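Local coordinates for protein lamina-associated polypeptide 2 isoforms alpha/zeta (Mus musculus, PDB 2V0X) that dimerises through this largely helical domain and, as a non-membrane component of the nuclear lamina, probably links lamin A to chromatin, at residues B[61-65]-B[66-70]; B[79-82]-B[83-87]; B[194-198]-B[199-203]. The protein carries 2 engineered substitutions. All blocks are in the same frame, centred on the assembly; numbering follows the deposited sequence.

Interaction 1 (B[61-65]-B[66-70])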
loop_
_atom_site.group_PDB
_atom_site.type_symbol
_atom_site.label_atom_id
_atom_site.label_comp_id
_atom_site.label_asym_id
_atom_site.label_seq_id
_atom_site.Cartn_x
_atom_site.Cartn_y
_atom_site.Cartn_z
ATOM N N TYR B 61 -14.635 2.899 2.502
ATOM C CA TYR B 61 -14.359 1.931 1.455
ATOM C C TYR B 61 -14.743 0.533 1.895
ATOM O O TYR B 61 -13.905 -0.372 1.917
ATOM C CB TYR B 61 -12.870 1.996 1.111
ATOM C CG TYR B 61 -12.450 3.388 0.700
ATOM C CD1 TYR B 61 -11.784 4.225 1.586
ATOM C CD2 TYR B 61 -12.713 3.860 -0.588
ATOM C CE1 TYR B 61 -11.372 5.497 1.199
ATOM C CE2 TYR B 61 -12.310 5.131 -0.978
ATOM C CZ TYR B 61 -11.639 5.937 -0.087
ATOM O OH TYR B 61 -11.209 7.181 -0.498
ATOM N N PRO B 62 -16.041 0.321 2.174
ATOM C CA PRO B 62 -16.577 -0.965 2.620
ATOM C C PRO B 62 -16.413 -2.097 1.596
ATOM O O PRO B 62 -16.583 -1.909 0.388
ATOM C CB PRO B 62 -18.054 -0.643 2.858
ATOM C CG PRO B 62 -18.334 0.352 1.772
ATOM C CD PRO B 62 -17.138 1.261 1.866
ATOM N N VAL B 63 -16.106 -3.284 2.102
ATOM C CA VAL B 63 -15.939 -4.449 1.258
ATOM C C VAL B 63 -16.658 -5.623 1.928
ATOM O O VAL B 63 -16.801 -5.658 3.155
ATOM C CB VAL B 63 -14.444 -4.757 1.018
ATOM C CG1 VAL B 63 -14.275 -6.109 0.334
ATOM C CG2 VAL B 63 -13.824 -3.665 0.130
ATOM N N SER B 64 -17.147 -6.552 1.115
ATOM C CA SER B 64 -17.859 -7.714 1.605
ATOM C C SER B 64 -17.373 -8.997 0.944
ATOM O O SER B 64 -16.683 -8.961 -0.088
ATOM C CB SER B 64 -19.363 -7.557 1.342
ATOM O OG SER B 64 -19.888 -6.415 2.000
ATOM N N SER B 65 -17.763 -10.109 1.569
ATOM C CA SER B 65 -17.497 -11.482 1.160
ATOM C C SER B 65 -16.630 -12.251 2.150
ATOM O O SER B 65 -15.747 -11.691 2.813
ATOM C CB SER B 65 -16.929 -11.587 -0.269
ATOM O OG SER B 65 -15.522 -11.421 -0.317
ATOM N N ILE B 66 -16.928 -13.539 2.279
ATOM C CA ILE B 66 -16.175 -14.417 3.166
ATOM C C ILE B 66 -14.709 -14.377 2.709
ATOM O O ILE B 66 -13.788 -14.300 3.524
ATOM C CB ILE B 66 -16.728 -15.864 3.078
ATOM C CG1 ILE B 66 -18.159 -15.911 3.641
ATOM C CG2 ILE B 66 -15.825 -16.849 3.816
ATOM C CD1 ILE B 66 -18.900 -17.208 3.350
ATOM N N GLU B 67 -14.520 -14.321 1.394
ATOM C CA GLU B 67 -13.190 -14.302 0.795
ATOM C C GLU B 67 -12.369 -13.066 1.163
ATOM O O GLU B 67 -11.195 -13.173 1.514
ATOM C CB GLU B 67 -13.280 -14.413 -0.735
ATOM C CG GLU B 67 -13.783 -15.768 -1.274
ATOM C CD GLU B 67 -15.298 -15.993 -1.158
ATOM O OE1 GLU B 67 -15.724 -17.158 -1.306
ATOM O OE2 GLU B 67 -16.069 -15.033 -0.943
ATOM N N ALA B 68 -12.984 -11.898 1.083
ATOM C CA ALA B 68 -12.259 -10.679 1.388
ATOM C C ALA B 68 -12.003 -10.576 2.886
ATOM O O ALA B 68 -10.974 -10.058 3.295
ATOM C CB ALA B 68 -13.003 -9.477 0.880
ATOM N N ALA B 69 -12.925 -11.107 3.692
ATOM C CA ALA B 69 -12.790 -11.085 5.144
ATOM C C ALA B 69 -11.555 -11.889 5.557
ATOM O O ALA B 69 -10.790 -11.475 6.435
ATOM C CB ALA B 69 -14.048 -11.649 5.816
ATOM N N ARG B 70 -11.355 -13.030 4.913
ATOM C CA ARG B 70 -10.194 -13.862 5.221
ATOM C C ARG B 70 -8.903 -13.127 4.824
ATOM O O ARG B 70 -7.955 -13.045 5.593
ATOM C CB ARG B 70 -10.274 -15.177 4.451
ATOM C CG ARG B 70 -9.103 -16.112 4.686
ATOM C CD ARG B 70 -8.955 -17.125 3.559
ATOM N NE ARG B 70 -10.220 -17.768 3.219
ATOM C CZ ARG B 70 -10.915 -17.513 2.113
ATOM N NH1 ARG B 70 -10.470 -16.627 1.229
ATOM N NH2 ARG B 70 -12.072 -18.128 1.901
#
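Ser65 OG accepts the backbone N-H of Ala68 at 2.9 Å from Ala68 N, with an N-H...O angle of 158°: the classic N-cap of an alpha-helix, worked here by the serine just ahead of helix 66-72. The first turn of any helix leaves amide N-H groups without a carbonyl from a preceding turn, and a serine hydroxyl is one of the standard substitutes. Its placement follows from the torsion about CA-CB, where chi1 of 85° holds OG between the backbone N and the carbonyl carbon, within reach of the Ala68 amide. The same residue serves the helix a second time through its carbonyl, since Ser65 O takes the amide of Ala69 at 3.0 Å from Ala69 N and starts the regular i to i+4 pattern.

Glu67 bends at chi2 (77°), bringing OE2 back alongside the cap to 3.6 Å from Ser65 CB; a carboxylate so close to the positive end of the helix dipole is probably stabilised there. On the apolar side the chain ahead of the cap folds over the first turn, and Leu35 of the second subunit packs against both Val63 and Ala68. Ser64 adds backbone hydrogen bonds to that subunit, while Pro62 O, bonded to His126 NE2, ties the incoming loop to helix 100-146. Ala68 CB touches two neighbours, at 3.4 Å from Ser65 OG and 3.6 Å from Val63 CG1.

Interaction 2 (B[79-82]-B[83-87])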
loop_
_atom_site.group_PDB
_atom_site.type_symbol
_atom_site.label_atom_id
_atom_site.label_comp_id
_atom_site.label_asym_id
_atom_site.label_seq_id
_atom_site.Cartn_x
_atom_site.Cartn_y
_atom_site.Cartn_z
ATOM N N ASP B 79 -3.658 -22.102 17.026
ATOM C CA ASP B 79 -3.363 -22.810 18.271
ATOM C C ASP B 79 -2.551 -24.092 18.132
ATOM O O ASP B 79 -1.732 -24.388 18.996
ATOM C CB ASP B 79 -4.653 -23.090 19.047
ATOM C CG ASP B 79 -5.377 -21.818 19.451
ATOM O OD1 ASP B 79 -6.621 -21.859 19.574
ATOM O OD2 ASP B 79 -4.707 -20.776 19.647
ATOM N N GLU B 80 -2.763 -24.853 17.063
ATOM C CA GLU B 80 -1.995 -26.085 16.881
ATOM C C GLU B 80 -0.530 -25.758 16.562
ATOM O O GLU B 80 0.384 -26.468 16.980
ATOM C CB GLU B 80 -2.607 -26.985 15.792
ATOM C CG GLU B 80 -2.447 -26.477 14.361
ATOM C CD GLU B 80 -2.911 -27.486 13.324
ATOM O OE1 GLU B 80 -2.112 -28.373 12.952
ATOM O OE2 GLU B 80 -4.073 -27.389 12.876
ATOM N N ILE B 81 -0.308 -24.677 15.825
ATOM C CA ILE B 81 1.051 -24.270 15.485
ATOM C C ILE B 81 1.662 -23.579 16.707
ATOM O O ILE B 81 2.823 -23.789 17.028
ATOM C CB ILE B 81 1.078 -23.305 14.266
ATOM C CG1 ILE B 81 0.389 -23.948 13.059
ATOM C CG2 ILE B 81 2.511 -22.941 13.907
ATOM C CD1 ILE B 81 1.035 -25.239 12.581
ATOM N N LEU B 82 0.855 -22.773 17.386
ATOM C CA LEU B 82 1.275 -22.037 18.574
ATOM C C LEU B 82 1.599 -23.010 19.709
ATOM O O LEU B 82 2.573 -22.826 20.450
ATOM C CB LEU B 82 0.162 -21.083 19.016
ATOM C CG LEU B 82 0.565 -19.625 19.214
ATOM C CD1 LEU B 82 -0.653 -18.809 19.651
ATOM C CD2 LEU B 82 1.689 -19.533 20.244
ATOM N N GLY B 83 0.767 -24.041 19.828
ATOM C CA GLY B 83 0.959 -25.060 20.841
ATOM C C GLY B 83 2.237 -25.799 20.540
ATOM O O GLY B 83 3.057 -26.016 21.433
ATOM N N PHE B 84 2.440 -26.128 19.269
ATOM C CA PHE B 84 3.643 -26.833 18.846
ATOM C C PHE B 84 4.908 -26.002 19.104
ATOM O O PHE B 84 5.917 -26.523 19.581
ATOM C CB PHE B 84 3.554 -27.199 17.361
ATOM C CG PHE B 84 4.682 -28.075 16.882
ATOM C CD1 PHE B 84 4.768 -29.406 17.290
ATOM C CD2 PHE B 84 5.658 -27.571 16.028
ATOM C CE1 PHE B 84 5.813 -30.225 16.852
ATOM C CE2 PHE B 84 6.708 -28.380 15.582
ATOM C CZ PHE B 84 6.787 -29.711 15.996
ATOM N N ILE B 85 4.853 -24.719 18.765
ATOM C CA ILE B 85 5.986 -23.820 18.960
ATOM C C ILE B 85 6.327 -23.728 20.449
ATOM O O ILE B 85 7.489 -23.819 20.827
ATOM C CB ILE B 85 5.689 -22.385 18.414
ATOM C CG1 ILE B 85 5.497 -22.427 16.891
ATOM C CG2 ILE B 85 6.812 -21.421 18.799
ATOM C CD1 ILE B 85 5.248 -21.060 16.253
ATOM N N SER B 86 5.300 -23.570 21.279
ATOM C CA SER B 86 5.473 -23.458 22.724
ATOM C C SER B 86 6.140 -24.706 23.300
ATOM O O SER B 86 7.121 -24.603 24.037
ATOM C CB SER B 86 4.123 -23.218 23.402
ATOM O OG SER B 86 4.289 -22.797 24.748
ATOM N N GLU B 87 5.629 -25.881 22.937
ATOM C CA GLU B 87 6.183 -27.145 23.425
ATOM C C GLU B 87 7.629 -27.327 22.973
ATOM O O GLU B 87 8.423 -27.971 23.648
ATOM C CB GLU B 87 5.312 -28.323 22.978
ATOM C CG GLU B 87 3.941 -28.313 23.623
ATOM C CD GLU B 87 3.042 -29.420 23.124
ATOM O OE1 GLU B 87 2.596 -30.238 23.956
ATOM O OE2 GLU B 87 2.768 -29.466 21.904
#
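Ile81 and Ile85, one helical turn apart, make the dense part of this contact, and several atoms of Ile85 converge on a single oxygen. Ile81 O receives the amide of Ile85 at 2.8 Å from Ile85 N, while Ile85 CG1 comes to 3.0 Å and CD1 to 3.7 Å of the same Ile81 O. The torsion responsible is chi1 of Ile85 (-65°), which keeps CG1 beside the backbone N and lays the longer branch back over the preceding turn. Farther out the two side chains run obliquely across each other, with Ile81 CG2 meeting Ile85 CD1 at 4.1 Å. Both isoleucines are buried, and the second subunit covers them, its Phe220 packing on Ile81 and its Cys199 on Ile85.

Phe84 belongs to the same apolar surface but adds little within the helix: its CB rests against Glu80 O at 3.3 Å, and with CG anti to the backbone N (chi1 -173°) the ring is carried off the helix toward Ile201 of the second subunit.

The remaining side is looser. Between Asp79 and Gly83 and between Leu82 and Ser86 the links are essentially those of the backbone. Gly83 N donates to Asp79 O at 2.7 Å, and Ser86 N to Leu82 O at 2.9 Å. Asp79 and Ser86 are exposed to solvent, and Ser86 reaches the earlier turn chiefly through CB, near Leu82 O. One face apolar and buried against a partner, the other more open and largely polar, though it includes Leu82, is the signature of a short amphipathic alpha-helix docked at a dimer interface.

Interaction 3 (B[194-198]-B[199-203])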
loop_
_atom_site.group_PDB
_atom_site.type_symbol
_atom_site.label_atom_id
_atom_site.label_comp_id
_atom_site.label_asym_id
_atom_site.label_seq_id
_atom_site.Cartn_x
_atom_site.Cartn_y
_atom_site.Cartn_z
ATOM N N LEU B 194 14.834 -3.107 15.541
ATOM C CA LEU B 194 15.726 -4.160 15.111
ATOM C C LEU B 194 17.198 -3.772 15.094
ATOM O O LEU B 194 18.041 -4.556 15.518
ATOM C CB LEU B 194 15.324 -4.675 13.742
ATOM C CG LEU B 194 16.171 -5.828 13.214
ATOM C CD1 LEU B 194 15.952 -7.094 14.080
ATOM C CD2 LEU B 194 15.779 -6.091 11.767
ATOM N N TRP B 195 17.503 -2.582 14.573
ATOM C CA TRP B 195 18.876 -2.104 14.481
ATOM C C TRP B 195 19.472 -1.532 15.766
ATOM O O TRP B 195 20.692 -1.517 15.918
ATOM C CB TRP B 195 19.043 -1.124 13.311
ATOM C CG TRP B 195 19.056 -1.840 12.016
ATOM C CD1 TRP B 195 17.977 -2.082 11.200
ATOM C CD2 TRP B 195 20.171 -2.524 11.420
ATOM N NE1 TRP B 195 18.352 -2.883 10.153
ATOM C CE2 TRP B 195 19.689 -3.170 10.259
ATOM C CE3 TRP B 195 21.522 -2.658 11.759
ATOM C CZ2 TRP B 195 20.511 -3.944 9.431
ATOM C CZ3 TRP B 195 22.345 -3.426 10.939
ATOM C CH2 TRP B 195 21.839 -4.062 9.785
ATOM N N LEU B 196 18.631 -1.066 16.683
ATOM C CA LEU B 196 19.124 -0.542 17.951
ATOM C C LEU B 196 19.391 -1.654 18.978
ATOM O O LEU B 196 20.159 -1.462 19.916
ATOM C CB LEU B 196 18.140 0.466 18.546
ATOM C CG LEU B 196 18.087 1.854 17.913
ATOM C CD1 LEU B 196 17.095 2.697 18.672
ATOM C CD2 LEU B 196 19.461 2.512 17.930
ATOM N N LYS B 197 18.802 -2.825 18.756
ATOM C CA LYS B 197 18.924 -3.977 19.651
ATOM C C LYS B 197 20.330 -4.262 20.189
ATOM O O LYS B 197 20.522 -4.354 21.406
ATOM C CB LYS B 197 18.352 -5.234 18.969
ATOM C CG LYS B 197 18.147 -6.418 19.900
ATOM C CD LYS B 197 17.382 -7.562 19.231
ATOM C CE LYS B 197 18.192 -8.223 18.130
ATOM N NZ LYS B 197 17.444 -9.364 17.541
ATOM N N ASP B 198 21.294 -4.429 19.285
ATOM C CA ASP B 198 22.681 -4.707 19.658
ATOM C C ASP B 198 23.563 -3.471 19.474
ATOM O O ASP B 198 24.770 -3.596 19.253
ATOM C CB ASP B 198 23.255 -5.854 18.808
ATOM C CG ASP B 198 22.435 -7.131 18.908
ATOM O OD1 ASP B 198 22.090 -7.695 17.846
ATOM O OD2 ASP B 198 22.146 -7.579 20.041
ATOM N N CYS B 199 22.955 -2.286 19.512
ATOM C CA CYS B 199 23.701 -1.042 19.352
ATOM C C CYS B 199 24.202 -0.614 20.729
ATOM O O CYS B 199 23.413 -0.333 21.636
ATOM C CB CYS B 199 22.814 0.042 18.739
ATOM S SG CYS B 199 23.629 1.629 18.428
ATOM N N LYS B 200 25.521 -0.566 20.869
ATOM C CA LYS B 200 26.168 -0.212 22.128
ATOM C C LYS B 200 26.001 1.245 22.558
ATOM O O LYS B 200 26.972 2.008 22.618
ATOM C CB LYS B 200 27.652 -0.587 22.064
ATOM C CG LYS B 200 27.900 -2.078 21.858
ATOM C CD LYS B 200 29.381 -2.387 21.635
ATOM C CE LYS B 200 29.866 -1.915 20.267
ATOM N NZ LYS B 200 29.206 -2.653 19.146
ATOM N N ILE B 201 24.761 1.636 22.828
ATOM C CA ILE B 201 24.471 2.984 23.279
ATOM C C ILE B 201 23.498 2.856 24.427
ATOM O O ILE B 201 22.873 1.809 24.601
ATOM C CB ILE B 201 23.876 3.911 22.165
ATOM C CG1 ILE B 201 22.564 3.353 21.612
ATOM C CG2 ILE B 201 24.896 4.135 21.062
ATOM C CD1 ILE B 201 21.845 4.321 20.685
ATOM N N SER B 202 23.384 3.920 25.212
ATOM C CA SER B 202 22.509 3.935 26.370
ATOM C C SER B 202 21.041 3.777 26.005
ATOM O O SER B 202 20.627 4.082 24.878
ATOM C CB SER B 202 22.678 5.248 27.146
ATOM O OG SER B 202 22.188 6.349 26.400
ATOM N N PRO B 203 20.231 3.308 26.966
ATOM C CA PRO B 203 18.794 3.115 26.767
ATOM C C PRO B 203 18.047 4.416 26.480
ATOM O O PRO B 203 17.100 4.426 25.693
ATOM C CB PRO B 203 18.342 2.473 28.088
ATOM C CG PRO B 203 19.463 2.775 29.060
ATOM C CD PRO B 203 20.672 2.637 28.202
#
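A type I beta turn from Leu196 to Cys199, followed at once by an inverse gamma turn centred on Lys200, redirects the chain between helix 152-196 and helix 203-211. The beta turn is closed by Cys199 N donating to Leu196 O at 2.9 Å; the N-H points well at the oxygen (159°), yet the donor stands 63° out of the carbonyl plane. Cys199 CB also leans on that oxygen, 3.3 Å from Leu196 O. The gamma turn has its own short link, Ile201 N to Cys199 O at 2.7 Å.

Apolar packing bridges both turns. Leu196 stretches its CD2 branch toward the returning chain, and Leu209 of helix 203-211 joins the same surface, touching Leu196 and Ile201. Polar ends look to the second subunit: Trp195 NE1 hydrogen-bonds to its Asp107, and Lys197 forms a salt bridge with its Asp103. Phe84 of that subunit lies on Cys199 and Ile201, so the turn is also part of the dimer interface. Chi1 of 60° sets Ile201 CG1 between its own backbone N and carbonyl carbon, sending CD1 back to Leu196 CD2 at 4.1 Å.

Overall arrangement
Along the chain the three contacts come in series, and each illustrates a local way of shaping helical protein: a helix start in interaction 1, a helix body in interaction 2, a passage between helices in interaction 3. Helices 66-72 and 79-87 follow each other, yet the centres of interactions 1 and 2 are about 29 Å apart. Interaction 3, at the C-terminal end of the long helix 152-196, lies about 31 Å from interaction 2 and about 41 Å from interaction 1, centre to centre, and no two touch within one chain. What unites them is the second subunit, which all three meet: dimerisation brings helix 79-87 of one chain against the 199-203 turn of the other.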